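Local coordinates for sporulation and cell division protein SsgA (Streptomyces sp. Ag82_O1-9, PDB 6SLC) that probably acts in sporulation-specific cell division of Streptomyces, as a member of the SsgA-like family whose relative SsgB recruits FtsZ, at residues A[41-49]-A[56-64]. Numbering follows the deposited sequence.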
loop_
_atom_site.group_PDB
_atom_site.type_symbol
_atom_site.label_atom_id
_atom_site.label_comp_id
_atom_site.label_asym_id
_atom_site.label_seq_id
_atom_site.Cartn_x
_atom_site.Cartn_y
_atom_site.Cartn_z
ATOM N N LEU A 41 12.848 -2.303 -23.847
ATOM C CA LEU A 41 12.101 -1.177 -23.231
ATOM C C LEU A 41 12.457 -1.121 -21.752
ATOM O O LEU A 41 12.675 -2.157 -21.119
ATOM C CB LEU A 41 10.598 -1.396 -23.431
ATOM C CG LEU A 41 10.128 -1.414 -24.885
ATOM C CD1 LEU A 41 8.682 -1.870 -24.985
ATOM C CD2 LEU A 41 10.282 -0.053 -25.540
ATOM N N PRO A 42 12.473 0.083 -21.146
ATOM C CA PRO A 42 12.799 0.237 -19.736
ATOM C C PRO A 42 11.606 -0.183 -18.869
ATOM O O PRO A 42 10.475 0.220 -19.157
ATOM C CB PRO A 42 13.073 1.742 -19.590
ATOM C CG PRO A 42 12.159 2.367 -20.616
ATOM C CD PRO A 42 12.134 1.370 -21.763
ATOM N N VAL A 43 11.880 -0.969 -17.825
ATOM C CA VAL A 43 10.867 -1.337 -16.802
ATOM C C VAL A 43 11.458 -1.020 -15.441
ATOM O O VAL A 43 12.181 -1.838 -14.875
ATOM C CB VAL A 43 10.470 -2.816 -16.911
ATOM C CG1 VAL A 43 9.447 -3.177 -15.854
ATOM C CG2 VAL A 43 9.958 -3.161 -18.296
ATOM N N PRO A 44 11.151 0.154 -14.854
ATOM C CA PRO A 44 11.441 0.389 -13.447
ATOM C C PRO A 44 10.703 -0.683 -12.634
ATOM O O PRO A 44 9.569 -1.005 -12.951
ATOM C CB PRO A 44 10.895 1.794 -13.133
ATOM C CG PRO A 44 10.564 2.410 -14.484
ATOM C CD PRO A 44 10.407 1.264 -15.457
ATOM N N ALA A 45 11.376 -1.255 -11.641
ATOM C CA ALA A 45 10.822 -2.328 -10.798
ATOM C C ALA A 45 11.193 -2.026 -9.360
ATOM O O ALA A 45 12.296 -1.526 -9.134
ATOM C CB ALA A 45 11.344 -3.658 -11.237
ATOM N N GLY A 46 10.235 -2.211 -8.460
ATOM C CA GLY A 46 10.462 -2.191 -7.010
ATOM C C GLY A 46 10.519 -3.614 -6.504
ATOM O O GLY A 46 9.637 -4.406 -6.871
ATOM N N LEU A 47 11.570 -3.952 -5.769
ATOM C CA LEU A 47 11.673 -5.250 -5.073
ATOM C C LEU A 47 11.458 -4.960 -3.593
ATOM O O LEU A 47 11.918 -3.911 -3.112
ATOM C CB LEU A 47 13.043 -5.872 -5.340
ATOM C CG LEU A 47 13.357 -6.216 -6.791
ATOM C CD1 LEU A 47 14.673 -6.997 -6.850
ATOM C CD2 LEU A 47 12.247 -7.014 -7.467
ATOM N N ARG A 48 10.741 -5.838 -2.919
ATOM C CA ARG A 48 10.425 -5.710 -1.478
ATOM C C ARG A 48 10.630 -7.100 -0.849
ATOM O O ARG A 48 10.217 -8.112 -1.453
ATOM C CB ARG A 48 9.015 -5.114 -1.441
ATOM C CG ARG A 48 8.257 -5.118 -0.126
ATOM C CD ARG A 48 6.765 -5.270 -0.444
ATOM N NE ARG A 48 6.048 -5.306 0.807
ATOM C CZ ARG A 48 5.735 -4.242 1.527
ATOM N NH1 ARG A 48 6.047 -3.032 1.089
ATOM N NH2 ARG A 48 5.089 -4.390 2.674
ATOM N N TYR A 49 11.353 -7.154 0.259
ATOM C CA TYR A 49 11.488 -8.354 1.109
ATOM C C TYR A 49 10.847 -8.071 2.467
ATOM O O TYR A 49 11.220 -7.071 3.088
ATOM C CB TYR A 49 12.957 -8.730 1.245
ATOM C CG TYR A 49 13.168 -9.964 2.074
ATOM C CD1 TYR A 49 12.874 -11.218 1.556
ATOM C CD2 TYR A 49 13.650 -9.883 3.374
ATOM C CE1 TYR A 49 13.066 -12.367 2.302
ATOM C CE2 TYR A 49 13.840 -11.022 4.139
ATOM C CZ TYR A 49 13.543 -12.265 3.596
ATOM O OH TYR A 49 13.730 -13.389 4.324
ATOM N N ALA A 56 9.926 -15.174 0.341
ATOM C CA ALA A 56 9.412 -14.476 -0.861
ATOM C C ALA A 56 10.157 -13.169 -1.121
ATOM O O ALA A 56 10.656 -12.525 -0.189
ATOM C CB ALA A 56 7.939 -14.223 -0.752
ATOM N N VAL A 57 10.217 -12.812 -2.397
ATOM C CA VAL A 57 10.532 -11.445 -2.865
ATOM C C VAL A 57 9.351 -10.978 -3.705
ATOM O O VAL A 57 8.940 -11.722 -4.614
ATOM C CB VAL A 57 11.851 -11.419 -3.633
ATOM C CG1 VAL A 57 12.064 -10.080 -4.335
ATOM C CG2 VAL A 57 13.010 -11.731 -2.691
ATOM N N HIS A 58 8.815 -9.795 -3.384
ATOM C CA HIS A 58 7.698 -9.156 -4.130
ATOM C C HIS A 58 8.297 -8.188 -5.131
ATOM O O HIS A 58 9.140 -7.369 -4.730
ATOM C CB HIS A 58 6.707 -8.536 -3.152
ATOM C CG HIS A 58 6.080 -9.567 -2.270
ATOM N ND1 HIS A 58 4.925 -10.260 -2.645
ATOM C CD2 HIS A 58 6.457 -10.058 -1.061
ATOM C CE1 HIS A 58 4.623 -11.126 -1.699
ATOM N NE2 HIS A 58 5.547 -11.019 -0.712
ATOM N N ALA A 59 7.901 -8.314 -6.394
ATOM C CA ALA A 59 8.357 -7.422 -7.480
ATOM C C ALA A 59 7.154 -6.638 -8.012
ATOM O O ALA A 59 6.113 -7.244 -8.293
ATOM C CB ALA A 59 9.045 -8.226 -8.551
ATOM N N THR A 60 7.293 -5.318 -8.106
ATOM C CA THR A 60 6.362 -4.419 -8.842
ATOM C C THR A 60 7.052 -3.919 -10.119
ATOM O O THR A 60 8.041 -3.186 -10.018
ATOM C CB THR A 60 5.920 -3.265 -7.950
ATOM O OG1 THR A 60 5.326 -3.794 -6.765
ATOM C CG2 THR A 60 4.924 -2.370 -8.636
ATOM N N PHE A 61 6.590 -4.362 -11.284
ATOM C CA PHE A 61 7.045 -3.878 -12.609
ATOM C C PHE A 61 6.167 -2.696 -13.027
ATOM O O PHE A 61 4.955 -2.881 -13.213
ATOM C CB PHE A 61 6.975 -5.011 -13.631
ATOM C CG PHE A 61 7.747 -6.235 -13.231
ATOM C CD1 PHE A 61 9.117 -6.180 -13.044
ATOM C CD2 PHE A 61 7.103 -7.444 -13.050
ATOM C CE1 PHE A 61 9.823 -7.310 -12.660
ATOM C CE2 PHE A 61 7.811 -8.574 -12.669
ATOM C CZ PHE A 61 9.167 -8.499 -12.454
ATOM N N HIS A 62 6.754 -1.507 -13.124
ATOM C CA HIS A 62 6.058 -0.284 -13.605
ATOM C C HIS A 62 6.050 -0.337 -15.132
ATOM O O HIS A 62 7.067 0.048 -15.736
ATOM C CB HIS A 62 6.719 0.965 -13.021
ATOM C CG HIS A 62 6.680 0.996 -11.531
ATOM N ND1 HIS A 62 5.589 1.483 -10.823
ATOM C CD2 HIS A 62 7.585 0.576 -10.619
ATOM C CE1 HIS A 62 5.833 1.368 -9.526
ATOM N NE2 HIS A 62 7.057 0.811 -9.376
ATOM N N THR A 63 4.981 -0.889 -15.713
ATOM C CA THR A 63 4.866 -1.166 -17.171
ATOM C C THR A 63 4.259 0.032 -17.921
ATOM O O THR A 63 4.247 -0.012 -19.164
ATOM C CB THR A 63 4.066 -2.446 -17.427
ATOM O OG1 THR A 63 2.808 -2.319 -16.765
ATOM C CG2 THR A 63 4.809 -3.672 -16.948
ATOM N N GLY A 64 3.760 1.033 -17.195
ATOM C CA GLY A 64 3.279 2.317 -17.735
ATOM C C GLY A 64 3.073 3.307 -16.607
ATOM O O GLY A 64 3.365 2.943 -15.447
HETATM O O HOH W 1 7.097 -4.582 -4.623
#
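His62 lies against Pro44 where the two strands pair: His62 N donates a hydrogen bond to Pro44 O at 2.9 Å (N-H...O 160°), and the ring brings its CD2 edge to 3.4 Å from that same oxygen. A chi1 of -60° puts CG beside the backbone N and directs the ring along its own strand toward Thr60, whose CG2 lies 3.8 Å above the ring plane, offset toward the rim. At the other end Arg48 and His58 form a hydrogen-bonded pair, Arg48 N to His58 O and His58 N to Arg48 O, both 2.9 Å. Their side chains share the face of Thr60, but their polar ends turn to other partners: Arg48 NE makes a salt bridge with Asp50, at the end of its strand, and His58 NE2 is hydrogen-bonded to Asp53, in the loop that joins the strands. This is an antiparallel beta hairpin, 40-50 with 56-64, inside the barrel-like sheet of the SsgA family, with strands 19-34 and 67-74 flanking it. Gly46 and Thr60 form the second hydrogen-bonded pair, and a water bonded to Thr60 OG1 also gives Gly46 O a weak bond. The other face is greasy: Leu47 CD2 packs on Ala59 CB at 3.6 Å, while Ala45 CB lies 3.8 Å from Phe61 CD1, and Val43 CG1 3.8 Å from Phe61 CB. Helix 121-134 covers Leu47 there through Leu124 and Phe127.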